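Local coordinates for protein PLP-Dependent L-Arginine Hydroxylase MppP (PDB 6C9B) that uses pyridoxal phosphate to oxidise L-arginine to 4-hydroxy-2-ketoarginine and 2-ketoarginine, acting as an oxidase rather than an oxygenase, at residues A109-T114 and F154-N159; L127-V132 and F339-P344. All blocks are in the same frame, centred on the assembly; numbering follows the deposited sequence.

Contact 1. Residues A109-T114 and F154-N159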
# COMPACT_ATOMS: atom_id res chain seq x y z
N ALA B 109 13.69 -10.44 -17.98
CA ALA B 109 15.04 -10.73 -17.50
C ALA B 109 15.24 -9.96 -16.20
O ALA B 109 14.97 -8.76 -16.15
CB ALA B 109 16.07 -10.35 -18.55
N LEU B 110 15.63 -10.67 -15.13
CA LEU B 110 15.71 -10.10 -13.80
C LEU B 110 17.05 -10.42 -13.16
O LEU B 110 17.52 -11.57 -13.22
CB LEU B 110 14.59 -10.64 -12.91
CG LEU B 110 14.57 -10.20 -11.46
CD1 LEU B 110 14.39 -8.70 -11.30
CD2 LEU B 110 13.45 -10.89 -10.76
N VAL B 111 17.69 -9.40 -12.57
CA VAL B 111 18.97 -9.64 -11.90
C VAL B 111 18.79 -10.66 -10.78
O VAL B 111 17.77 -10.71 -10.09
CB VAL B 111 19.57 -8.32 -11.39
CG1 VAL B 111 18.67 -7.66 -10.33
CG2 VAL B 111 20.97 -8.56 -10.86
N HIS B 112 19.81 -11.51 -10.61
CA HIS B 112 19.76 -12.61 -9.67
C HIS B 112 21.11 -12.64 -8.96
O HIS B 112 22.15 -12.67 -9.63
CB HIS B 112 19.51 -13.92 -10.43
CG HIS B 112 19.43 -15.13 -9.57
ND1 HIS B 112 20.44 -16.07 -9.49
CD2 HIS B 112 18.44 -15.58 -8.76
CE1 HIS B 112 20.08 -17.03 -8.66
NE2 HIS B 112 18.88 -16.76 -8.21
N PRO B 113 21.16 -12.62 -7.63
CA PRO B 113 20.05 -12.51 -6.68
C PRO B 113 19.48 -11.11 -6.64
O PRO B 113 20.11 -10.16 -7.13
CB PRO B 113 20.72 -12.87 -5.35
CG PRO B 113 22.10 -12.28 -5.52
CD PRO B 113 22.47 -12.59 -6.95
N THR B 114 18.30 -10.97 -6.05
CA THR B 114 17.75 -9.66 -5.73
C THR B 114 16.68 -9.87 -4.66
O THR B 114 16.37 -11.00 -4.29
CB THR B 114 17.25 -8.92 -6.98
OG1 THR B 114 17.19 -7.50 -6.70
CG2 THR B 114 15.91 -9.41 -7.47
N PHE B 154 14.92 -6.04 -15.90
CA PHE B 154 14.68 -5.41 -14.60
C PHE B 154 15.96 -5.48 -13.77
O PHE B 154 16.46 -6.58 -13.48
CB PHE B 154 13.54 -6.10 -13.88
CG PHE B 154 13.04 -5.34 -12.68
CD1 PHE B 154 13.81 -5.23 -11.53
CD2 PHE B 154 11.81 -4.78 -12.68
CE1 PHE B 154 13.34 -4.53 -10.42
CE2 PHE B 154 11.33 -4.10 -11.58
CZ PHE B 154 12.11 -3.97 -10.46
N VAL B 155 16.46 -4.31 -13.34
CA VAL B 155 17.71 -4.23 -12.58
C VAL B 155 17.47 -3.46 -11.29
O VAL B 155 16.97 -2.33 -11.31
CB VAL B 155 18.84 -3.56 -13.38
CG1 VAL B 155 20.14 -3.49 -12.53
CG2 VAL B 155 19.12 -4.32 -14.67
N THR B 156 17.84 -4.08 -10.18
CA THR B 156 17.86 -3.42 -8.88
C THR B 156 19.25 -2.83 -8.70
O THR B 156 20.25 -3.56 -8.79
CB THR B 156 17.56 -4.46 -7.80
OG1 THR B 156 16.34 -5.14 -8.13
CG2 THR B 156 17.43 -3.81 -6.42
N THR B 157 19.34 -1.51 -8.50
CA THR B 157 20.65 -0.87 -8.36
C THR B 157 20.56 0.34 -7.45
O THR B 157 19.72 1.24 -7.66
CB THR B 157 21.24 -0.47 -9.72
OG1 THR B 157 22.49 0.20 -9.48
CG2 THR B 157 20.30 0.47 -10.52
N PRO B 158 21.38 0.40 -6.39
CA PRO B 158 22.27 -0.65 -5.89
C PRO B 158 21.50 -1.90 -5.57
O PRO B 158 20.34 -1.84 -5.13
CB PRO B 158 22.89 -0.03 -4.63
CG PRO B 158 22.74 1.44 -4.84
CD PRO B 158 21.43 1.59 -5.55
N ASN B 159 22.09 -3.06 -5.84
CA ASN B 159 21.32 -4.27 -5.64
C ASN B 159 21.16 -4.55 -4.16
O ASN B 159 22.00 -4.19 -3.33
CB ASN B 159 21.96 -5.47 -6.33
CG ASN B 159 20.98 -6.64 -6.52
OD1 ASN B 159 19.73 -6.51 -6.33
ND2 ASN B 159 21.51 -7.79 -6.90

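Contact 2. Residues L127-V132 and F339-P344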
# COMPACT_ATOMS: atom_id res chain seq x y z
N LEU B 127 4.29 -13.36 -15.16
CA LEU B 127 5.49 -13.15 -15.94
C LEU B 127 6.49 -14.29 -15.73
O LEU B 127 6.77 -14.69 -14.59
CB LEU B 127 6.10 -11.79 -15.59
CG LEU B 127 5.11 -10.69 -15.99
CD1 LEU B 127 5.24 -9.41 -15.26
CD2 LEU B 127 5.11 -10.49 -17.54
N ASP B 128 7.02 -14.81 -16.83
CA ASP B 128 8.09 -15.80 -16.77
C ASP B 128 9.40 -15.07 -16.56
O ASP B 128 9.64 -14.02 -17.17
CB ASP B 128 8.14 -16.61 -18.06
CG ASP B 128 9.09 -17.81 -17.98
OD1 ASP B 128 9.31 -18.35 -16.88
OD2 ASP B 128 9.60 -18.21 -19.04
N LEU B 129 10.25 -15.59 -15.69
CA LEU B 129 11.47 -14.89 -15.32
C LEU B 129 12.70 -15.59 -15.87
O LEU B 129 12.82 -16.82 -15.79
CB LEU B 129 11.61 -14.79 -13.81
CG LEU B 129 10.49 -14.05 -13.11
CD1 LEU B 129 10.73 -14.06 -11.58
CD2 LEU B 129 10.40 -12.64 -13.65
N VAL B 130 13.62 -14.79 -16.40
CA VAL B 130 14.92 -15.29 -16.85
C VAL B 130 15.98 -14.66 -15.95
O VAL B 130 16.12 -13.43 -15.96
CB VAL B 130 15.19 -14.93 -18.32
CG1 VAL B 130 16.51 -15.55 -18.74
CG2 VAL B 130 14.08 -15.38 -19.20
N PRO B 131 16.73 -15.44 -15.16
CA PRO B 131 17.73 -14.82 -14.29
C PRO B 131 18.95 -14.32 -15.06
O PRO B 131 19.42 -14.99 -15.98
CB PRO B 131 18.13 -15.96 -13.35
CG PRO B 131 17.89 -17.19 -14.13
CD PRO B 131 16.65 -16.89 -14.94
N VAL B 132 19.45 -13.16 -14.66
CA VAL B 132 20.71 -12.62 -15.17
C VAL B 132 21.64 -12.45 -13.98
O VAL B 132 21.36 -11.64 -13.09
CB VAL B 132 20.52 -11.29 -15.91
CG1 VAL B 132 21.84 -10.85 -16.54
CG2 VAL B 132 19.45 -11.42 -16.96
N PHE B 339 16.89 -14.77 -1.58
CA PHE B 339 17.33 -13.77 -2.56
C PHE B 339 17.74 -14.41 -3.87
O PHE B 339 17.72 -13.75 -4.92
CB PHE B 339 18.53 -12.98 -2.03
CG PHE B 339 18.24 -12.14 -0.82
CD1 PHE B 339 17.65 -10.89 -0.95
CD2 PHE B 339 18.60 -12.59 0.43
CE1 PHE B 339 17.40 -10.11 0.17
CE2 PHE B 339 18.35 -11.81 1.55
CZ PHE B 339 17.75 -10.58 1.42
N HIS B 340 18.11 -15.69 -3.83
CA HIS B 340 18.52 -16.41 -5.03
C HIS B 340 17.28 -17.11 -5.57
O HIS B 340 17.11 -18.33 -5.50
CB HIS B 340 19.66 -17.35 -4.72
CG HIS B 340 20.85 -16.64 -4.18
ND1 HIS B 340 21.91 -16.26 -4.97
CD2 HIS B 340 21.12 -16.19 -2.94
CE1 HIS B 340 22.81 -15.64 -4.22
NE2 HIS B 340 22.34 -15.56 -2.99
N TRP B 341 16.41 -16.26 -6.12
CA TRP B 341 15.04 -16.63 -6.44
C TRP B 341 14.96 -17.65 -7.57
O TRP B 341 13.94 -18.30 -7.73
CB TRP B 341 14.24 -15.36 -6.78
CG TRP B 341 14.88 -14.52 -7.86
CD1 TRP B 341 15.68 -13.43 -7.69
CD2 TRP B 341 14.78 -14.74 -9.28
NE1 TRP B 341 16.11 -12.95 -8.93
CE2 TRP B 341 15.55 -13.74 -9.92
CE3 TRP B 341 14.11 -15.68 -10.06
CZ2 TRP B 341 15.68 -13.66 -11.31
CZ3 TRP B 341 14.22 -15.59 -11.46
CH2 TRP B 341 15.01 -14.59 -12.05
N ALA B 342 16.04 -17.84 -8.33
CA ALA B 342 16.09 -18.87 -9.37
C ALA B 342 16.85 -20.12 -8.94
O ALA B 342 16.70 -21.16 -9.58
CB ALA B 342 16.73 -18.30 -10.64
N GLU B 343 17.67 -20.04 -7.90
CA GLU B 343 18.51 -21.15 -7.47
C GLU B 343 18.83 -20.95 -6.00
O GLU B 343 19.92 -20.46 -5.66
CB GLU B 343 19.80 -21.23 -8.29
CG GLU B 343 20.53 -22.55 -8.12
CD GLU B 343 19.82 -23.69 -8.83
OE1 GLU B 343 19.97 -23.82 -10.07
OE2 GLU B 343 19.07 -24.42 -8.16
N PRO B 344 17.91 -21.28 -5.10
CA PRO B 344 18.09 -20.87 -3.70
C PRO B 344 19.32 -21.46 -3.05
O PRO B 344 19.87 -20.86 -2.12
CB PRO B 344 16.80 -21.35 -3.01
CG PRO B 344 16.03 -22.13 -4.05
CD PRO B 344 16.52 -21.68 -5.38

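Contact 1. Residues A109-T114 and F154-N159
Strands 107-112 and 152-156 are parallel neighbours in the seven-stranded sheet of the pyridoxal phosphate-binding domain of this aminotransferase-like fold. Leu110 pairs with Phe154: Phe154 N bonds to Ala109 O at 2.7 Å, and Phe154 O takes Val111 N at 3.2 Å. On the face carrying this pair, the two side chains run side by side, Leu110 CD1 lying 3.5 Å from Phe154 CD1 and approaching the ring obliquely.

Beyond this bridge, side chains take over from the backbone. Thr156 OG1 donates to Thr114 OG1 (2.9 Å), which in turn donates to Asn159 OD1 (2.8 Å) within the carbonyl plane. With CG anti to the backbone N (chi1 -162°), the Asn159 amide reaches back to the 109-114 segment, and its ND2 gives a nearly straight bond (2.8 Å) to O of Pro113, whose peptide bond to His112 is cis. A second bond from ND2 to Glu134 OE2 helps fix the amide's rotation.

Helix 116-124 packs on Leu110, Phe154 and Thr156 through Ile118, helix 134-139 meets Val111 and Val155 through Leu137, and strand 184-188 borders Phe154 and Thr156.

Contact 2. Residues L127-V132 and F339-P344
The six-membered ring of the Trp341 indole meets strand 128-133 through CZ3 and CH2. Val130 C sits at the ring's edge, near its plane, 4.0 Å from Trp341 CH2. Ala342 CB lies over one face, 3.7 Å above the plane and displaced toward the rim.

Leu129 and Pro131 both approach obliquely. From Leu129, CB comes to 3.6 Å from Trp341 CZ3, and CD1 touches the same ring carbon. From Pro131, CA lies 3.5 Å from Trp341 CH2 and CB is almost as near, while its CG packs on Ala342 CB at 3.8 Å. The proline thus touches two successive residues of the loop.

Trp341 and Ala342 are the two central residues of a type I turn from His340 to Glu343, closed by Glu343 N on His340 O at 3.0 Å. Trp341 CG stands between its own backbone N and carbonyl carbon (chi1 54°), a torsion that puts one face of the indole against Ala342 CB. No hydrogen bond crosses between the two segments; they meet by van der Waals packing, mostly of apolar side chains. The polar edge of the indole is nevertheless satisfied, since NE1 bonds to Val111 O.

Strand 128-133 is an outermost strand of the large sheet within this chain, and the loop between strands 331-335 and 350-354 packs against it. Next to it, strand 107-112 supplies Leu110 and His112, whose ring meets the indole edge-to-face. Ala119 of helix 116-124 touches both Leu129 and Trp341; the same helix carries Asp116 and Asp120, which bind magnesium in a crystal structure of this protein, though none is bound to this chain here.

In the fold
Strand 107-112 joins the two contacts, pairing with strand 152-156 in contact 1 and with strand 128-133 of contact 2 through Leu110 O to Val132 N and His112 N to Val132 O. Contact 1 is buried throughout, combining backbone pairing with a side-chain hydrogen-bond chain; its segments run directly into Phe115 and Asn160, which line the product pocket together with nearby Asn117. Contact 2 lies nearer the surface, at the sheet's edge, and relies on apolar contacts between a strand and an irregular loop. Trp341 nonetheless ties that loop to the inner strand, and helix 116-124 packs against residues of both contacts.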